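Local atomic coordinates of octaprenyl Pyrophosphate Synthase (Helicobacter pylori, PDB entry 3TC1), a protein that probably condenses isopentenyl diphosphate units onto an allylic diphosphate primer to build the C40 chain of octaprenyl diphosphate. Residues 73-78 and 102-107; 194-199 and 300-305. One frame throughout, in Å; residues are numbered along the deposited sequence.

Interaction 1 (73-78 and 102-107)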
loop_
_atom_site.group_PDB
_atom_site.type_symbol
_atom_site.label_atom_id
_atom_site.label_comp_id
_atom_site.label_asym_id
_atom_site.label_seq_id
_atom_site.Cartn_x
_atom_site.Cartn_y
_atom_site.Cartn_z
ATOM N N SER B 73 6.815 -1.263 -3.352
ATOM C CA SER B 73 7.440 -1.950 -2.229
ATOM C C SER B 73 8.722 -1.241 -1.801
ATOM O O SER B 73 9.007 -1.135 -0.617
ATOM C CB SER B 73 7.757 -3.404 -2.589
ATOM O OG SER B 73 8.716 -3.466 -3.620
ATOM N N LEU B 74 9.494 -0.760 -2.769
ATOM C CA LEU B 74 10.739 -0.060 -2.457
ATOM C C LEU B 74 10.441 1.253 -1.735
ATOM O O LEU B 74 11.167 1.649 -0.822
ATOM C CB LEU B 74 11.540 0.212 -3.737
ATOM C CG LEU B 74 12.050 -1.034 -4.473
ATOM C CD1 LEU B 74 12.744 -0.624 -5.765
ATOM C CD2 LEU B 74 12.992 -1.812 -3.571
ATOM N N LEU B 75 9.365 1.920 -2.142
ATOM C CA LEU B 75 8.972 3.177 -1.514
ATOM C C LEU B 75 8.629 2.951 -0.049
ATOM O O LEU B 75 9.043 3.721 0.813
ATOM C CB LEU B 75 7.767 3.787 -2.231
ATOM C CG LEU B 75 7.998 4.402 -3.615
ATOM C CD1 LEU B 75 6.651 4.820 -4.201
ATOM C CD2 LEU B 75 8.936 5.605 -3.518
ATOM N N HIS B 76 7.872 1.896 0.238
ATOM C CA HIS B 76 7.507 1.609 1.618
ATOM C C HIS B 76 8.699 1.089 2.408
ATOM O O HIS B 76 8.839 1.393 3.590
ATOM C CB HIS B 76 6.345 0.607 1.683
ATOM C CG HIS B 76 5.013 1.216 1.362
ATOM N ND1 HIS B 76 3.832 0.510 1.425
ATOM C CD2 HIS B 76 4.682 2.466 0.961
ATOM C CE1 HIS B 76 2.830 1.296 1.073
ATOM N NE2 HIS B 76 3.319 2.488 0.786
ATOM N N ASP B 77 9.558 0.312 1.756
ATOM C CA ASP B 77 10.737 -0.223 2.429
ATOM C C ASP B 77 11.671 0.909 2.854
ATOM O O ASP B 77 12.282 0.841 3.914
ATOM C CB ASP B 77 11.491 -1.203 1.524
ATOM C CG ASP B 77 10.721 -2.490 1.283
ATOM O OD1 ASP B 77 10.186 -3.062 2.259
ATOM O OD2 ASP B 77 10.661 -2.940 0.119
ATOM N N ASP B 78 11.781 1.948 2.033
ATOM C CA ASP B 78 12.651 3.071 2.373
ATOM C C ASP B 78 12.134 3.820 3.595
ATOM O O ASP B 78 12.915 4.348 4.382
ATOM C CB ASP B 78 12.792 4.035 1.191
ATOM C CG ASP B 78 13.695 3.489 0.106
ATOM O OD1 ASP B 78 14.521 2.609 0.420
ATOM O OD2 ASP B 78 13.593 3.943 -1.054
ATOM N N VAL B 102 4.742 6.935 1.704
ATOM C CA VAL B 102 3.802 5.853 1.979
ATOM C C VAL B 102 2.595 5.945 1.048
ATOM O O VAL B 102 2.216 4.956 0.423
ATOM C CB VAL B 102 3.301 5.880 3.446
ATOM C CG1 VAL B 102 2.257 4.792 3.664
ATOM C CG2 VAL B 102 4.466 5.665 4.394
ATOM N N MET B 103 1.994 7.128 0.958
ATOM C CA MET B 103 0.838 7.315 0.087
ATOM C C MET B 103 1.203 7.076 -1.372
ATOM O O MET B 103 0.426 6.474 -2.114
ATOM C CB MET B 103 0.251 8.723 0.233
ATOM C CG MET B 103 -0.525 8.965 1.518
ATOM S SD MET B 103 -1.848 7.762 1.803
ATOM C CE MET B 103 -1.450 7.239 3.436
ATOM N N LEU B 104 2.374 7.553 -1.787
ATOM C CA LEU B 104 2.816 7.366 -3.164
ATOM C C LEU B 104 2.933 5.875 -3.469
ATOM O O LEU B 104 2.653 5.438 -4.577
ATOM C CB LEU B 104 4.164 8.048 -3.409
ATOM C CG LEU B 104 4.688 7.881 -4.843
ATOM C CD1 LEU B 104 3.753 8.577 -5.821
ATOM C CD2 LEU B 104 6.095 8.438 -4.961
ATOM N N GLY B 105 3.350 5.101 -2.473
ATOM C CA GLY B 105 3.459 3.666 -2.653
ATOM C C GLY B 105 2.070 3.062 -2.787
ATOM O O GLY B 105 1.853 2.128 -3.560
ATOM N N ASP B 106 1.119 3.603 -2.030
ATOM C CA ASP B 106 -0.258 3.113 -2.082
ATOM C C ASP B 106 -0.854 3.418 -3.448
ATOM O O ASP B 106 -1.645 2.641 -3.983
ATOM C CB ASP B 106 -1.110 3.767 -0.988
ATOM C CG ASP B 106 -0.777 3.242 0.392
ATOM O OD1 ASP B 106 -0.108 2.188 0.477
ATOM O OD2 ASP B 106 -1.199 3.871 1.385
ATOM N N VAL B 107 -0.472 4.569 -3.986
ATOM C CA VAL B 107 -0.910 5.008 -5.306
ATOM C C VAL B 107 -0.369 4.038 -6.360
ATOM O O VAL B 107 -1.093 3.617 -7.263
ATOM C CB VAL B 107 -0.379 6.423 -5.615
ATOM C CG1 VAL B 107 -0.448 6.695 -7.115
ATOM C CG2 VAL B 107 -1.197 7.466 -4.847
#

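Interaction 2 (194-199 and 300-305)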
loop_
_atom_site.group_PDB
_atom_site.type_symbol
_atom_site.label_atom_id
_atom_site.label_comp_id
_atom_site.label_asym_id
_atom_site.label_seq_id
_atom_site.Cartn_x
_atom_site.Cartn_y
_atom_site.Cartn_z
ATOM N N MET B 194 15.784 -16.867 -5.604
ATOM C CA MET B 194 16.547 -17.280 -4.429
ATOM C C MET B 194 18.027 -16.965 -4.665
ATOM O O MET B 194 18.684 -16.367 -3.814
ATOM C CB MET B 194 16.371 -18.787 -4.171
ATOM C CG MET B 194 14.964 -19.197 -3.715
ATOM S SD MET B 194 14.436 -18.403 -2.174
ATOM C CE MET B 194 15.219 -19.456 -0.954
ATOM N N ALA B 195 18.546 -17.363 -5.825
ATOM C CA ALA B 195 19.948 -17.105 -6.148
ATOM C C ALA B 195 20.213 -15.598 -6.184
ATOM O O ALA B 195 21.220 -15.114 -5.661
ATOM C CB ALA B 195 20.300 -17.723 -7.485
ATOM N N PHE B 196 19.291 -14.866 -6.798
ATOM C CA PHE B 196 19.410 -13.422 -6.918
ATOM C C PHE B 196 19.578 -12.713 -5.575
ATOM O O PHE B 196 20.448 -11.860 -5.429
ATOM C CB PHE B 196 18.184 -12.844 -7.629
ATOM C CG PHE B 196 18.173 -11.344 -7.680
ATOM C CD1 PHE B 196 18.996 -10.657 -8.568
ATOM C CD2 PHE B 196 17.372 -10.613 -6.808
ATOM C CE1 PHE B 196 19.026 -9.263 -8.583
ATOM C CE2 PHE B 196 17.395 -9.217 -6.816
ATOM C CZ PHE B 196 18.224 -8.546 -7.706
ATOM N N GLN B 197 18.750 -13.057 -4.595
ATOM C CA GLN B 197 18.839 -12.402 -3.296
ATOM C C GLN B 197 20.056 -12.847 -2.489
ATOM O O GLN B 197 20.581 -12.079 -1.684
ATOM C CB GLN B 197 17.566 -12.636 -2.482
ATOM C CG GLN B 197 17.483 -11.776 -1.220
ATOM C CD GLN B 197 17.614 -10.292 -1.522
ATOM O OE1 GLN B 197 16.844 -9.736 -2.308
ATOM N NE2 GLN B 197 18.593 -9.642 -0.900
ATOM N N ILE B 198 20.496 -14.084 -2.684
ATOM C CA ILE B 198 21.673 -14.562 -1.964
ATOM C C ILE B 198 22.890 -13.779 -2.473
ATOM O O ILE B 198 23.712 -13.309 -1.681
ATOM C CB ILE B 198 21.881 -16.083 -2.176
ATOM C CG1 ILE B 198 20.766 -16.855 -1.464
ATOM C CG2 ILE B 198 23.232 -16.524 -1.605
ATOM C CD1 ILE B 198 20.729 -18.339 -1.810
ATOM N N ILE B 199 22.982 -13.617 -3.792
ATOM C CA ILE B 199 24.086 -12.875 -4.397
ATOM C C ILE B 199 24.010 -11.407 -3.980
ATOM O O ILE B 199 25.034 -10.738 -3.800
ATOM C CB ILE B 199 24.054 -12.963 -5.947
ATOM C CG1 ILE B 199 24.339 -14.399 -6.394
ATOM C CG2 ILE B 199 25.058 -11.989 -6.553
ATOM C CD1 ILE B 199 25.671 -14.955 -5.909
ATOM N N GLN B 300 22.820 -17.252 -15.585
ATOM C CA GLN B 300 24.246 -17.525 -15.451
ATOM C C GLN B 300 24.971 -16.281 -14.953
ATOM O O GLN B 300 25.860 -16.366 -14.107
ATOM C CB GLN B 300 24.834 -17.949 -16.802
ATOM C CG GLN B 300 24.152 -19.154 -17.424
ATOM C CD GLN B 300 24.599 -19.413 -18.853
ATOM O OE1 GLN B 300 24.641 -18.500 -19.678
ATOM N NE2 GLN B 300 24.924 -20.666 -19.154
ATOM N N ASP B 301 24.572 -15.128 -15.478
ATOM C CA ASP B 301 25.186 -13.852 -15.124
ATOM C C ASP B 301 24.967 -13.391 -13.687
ATOM O O ASP B 301 25.786 -12.653 -13.141
ATOM C CB ASP B 301 24.702 -12.766 -16.083
ATOM C CG ASP B 301 25.181 -12.992 -17.500
ATOM O OD1 ASP B 301 25.774 -14.062 -17.761
ATOM O OD2 ASP B 301 24.963 -12.102 -18.350
ATOM N N VAL B 302 23.867 -13.803 -13.069
ATOM C CA VAL B 302 23.619 -13.387 -11.693
ATOM C C VAL B 302 24.662 -13.977 -10.749
ATOM O O VAL B 302 25.042 -13.354 -9.760
ATOM C CB VAL B 302 22.216 -13.817 -11.204
ATOM C CG1 VAL B 302 21.937 -15.254 -11.609
ATOM C CG2 VAL B 302 22.133 -13.680 -9.684
ATOM N N ILE B 303 25.131 -15.177 -11.069
ATOM C CA ILE B 303 26.116 -15.861 -10.239
ATOM C C ILE B 303 27.551 -15.335 -10.344
ATOM O O ILE B 303 28.361 -15.551 -9.440
ATOM C CB ILE B 303 26.101 -17.382 -10.527
ATOM C CG1 ILE B 303 24.895 -18.020 -9.835
ATOM C CG2 ILE B 303 27.396 -18.035 -10.038
ATOM C CD1 ILE B 303 24.981 -17.985 -8.315
ATOM N N SER B 304 27.868 -14.638 -11.429
ATOM C CA SER B 304 29.216 -14.101 -11.606
ATOM C C SER B 304 29.245 -12.621 -11.239
ATOM O O SER B 304 29.693 -11.789 -12.027
ATOM C CB SER B 304 29.665 -14.268 -13.058
ATOM O OG SER B 304 29.188 -15.482 -13.610
ATOM N N ARG B 305 28.760 -12.306 -10.040
ATOM C CA ARG B 305 28.708 -10.932 -9.545
ATOM C C ARG B 305 27.560 -10.137 -10.143
ATOM O O ARG B 305 26.406 -10.562 -10.080
ATOM C CB ARG B 305 30.043 -10.220 -9.805
ATOM C CG ARG B 305 31.174 -10.855 -9.032
ATOM C CD ARG B 305 30.604 -11.321 -7.710
ATOM N NE ARG B 305 31.555 -11.957 -6.816
ATOM C CZ ARG B 305 31.254 -12.299 -5.570
ATOM N NH1 ARG B 305 30.037 -12.058 -5.103
ATOM N NH2 ARG B 305 32.162 -12.866 -4.792
#

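Interaction 1 (73-78 and 102-107)
Leu75 sends CD1 onto the near side of helix 92-116, 3.7 Å from Leu104 CG and equally 3.7 Å from Gly105 CA, so this methyl meets a leucine branch point and bare main chain at once. The two leucine side chains slant past each other. Gly105 has no side chain where the His76 ring passes, NE2 lying 3.6 Å from Gly105 CA; the axes of these nearly antiparallel segments are 8.3 Å apart.

His76 makes the polar part of the contact. With CG turned beside its backbone N (chi1 -76°), its ring reaches the other helix and NE2 donates to Val102 O at 2.7 Å, with an N-H...O angle of 158°. The bond meets a lone pair of the carbonyl in its plane, and the same oxygen also accepts the helical bond from Asp106 N. Elsewhere on the ring edge CE1 lies 3.1 Å from Asp106 OD1, the carboxylate standing 87° to the ring. ND1 is hydrogen-bonded to Asp106 of the second subunit, and Asp106 OD2 of this chain in turn to His76 of that subunit; the buried carboxylates would probably favour a positive imidazole.

Next along helix 53-80, Asp77 and Asp78 begin the first aspartate-rich motif of polyprenyl synthases, and Asp78 forms a salt bridge with Arg86. Ile92 touches both leucines, Leu28 of helix 23-29 packs on Leu104, and the second subunit covers the His76 side.

Interaction 2 (194-199 and 300-305)
Ile199 and Val302 form the centre of this contact of mainly aliphatic side chains, in which the last modelled residues of the chain rest on the side of helix 182-205. Ile199 has CG1 beside its backbone N (chi1 -67°) and CG2 beside the carbonyl carbon, and both branches bear on Val302. CG2 lies against the main chain, 3.5 Å from Val302 O, while CG1 meets the valine methyl CG2 at 4.0 Å. The two side chains run obliquely to one another, and no hydrogen bond joins the segments.

Val302 points from its backbone toward the helix. Its CG2, anti to the backbone N, enters between residues one turn apart: besides Ile199 CG1, it approaches Phe196 CA to 3.9 Å. The Phe196 ring is a looser neighbour, with CD1 4.5 Å from Val302 CG2. Phe192, a further turn back on the same helix, also touches Val302.

Ile303 extends the patch at its tip. Its CD1 reaches Ile199 CD1 at 3.9 Å, the two isoleucines crossing at about a right angle, and its side chain also packs on Ala276 and Ser280 of helix 268-286. The C-terminal tail is thus held between two helices. Its last residues make weak backbone bonds, among them Arg305 N to Ile303 O, and the Arg305 side chain, poorly ordered, is modelled touching Leu202 and Leu203.

Ile199 immediately precedes Asp200 and Asp201, the start of the second aspartate-rich motif of polyprenyl synthases; Gln197 bonds to Asp201 and to Thr163. The Phe196 side chain is about 8 Å from a bound magnesium ion, consistent with a tail packed on a helix that lines the active-site cavity in the all-helical isoprenoid synthase fold.

The two contacts lie on opposite sides of the chain's centre, their centres 26 Å apart, and share no helix. Interaction 1 is buried, in part under the second subunit; interaction 2 is only partly buried, and no other chain touches it. Although they bury nearly the same area, the chemistry differs: 73-78 and 102-107 combine leucine packing with a histidine whose ring bonds the partner helix with one nitrogen and the second subunit with the other, whereas 194-199 and 300-305 rely mainly on aliphatic branches. What they have in common is their link to the active site: each includes or immediately precedes one of the two aspartate-rich motifs, which in this family face each other across the cavity and bind diphosphate through magnesium.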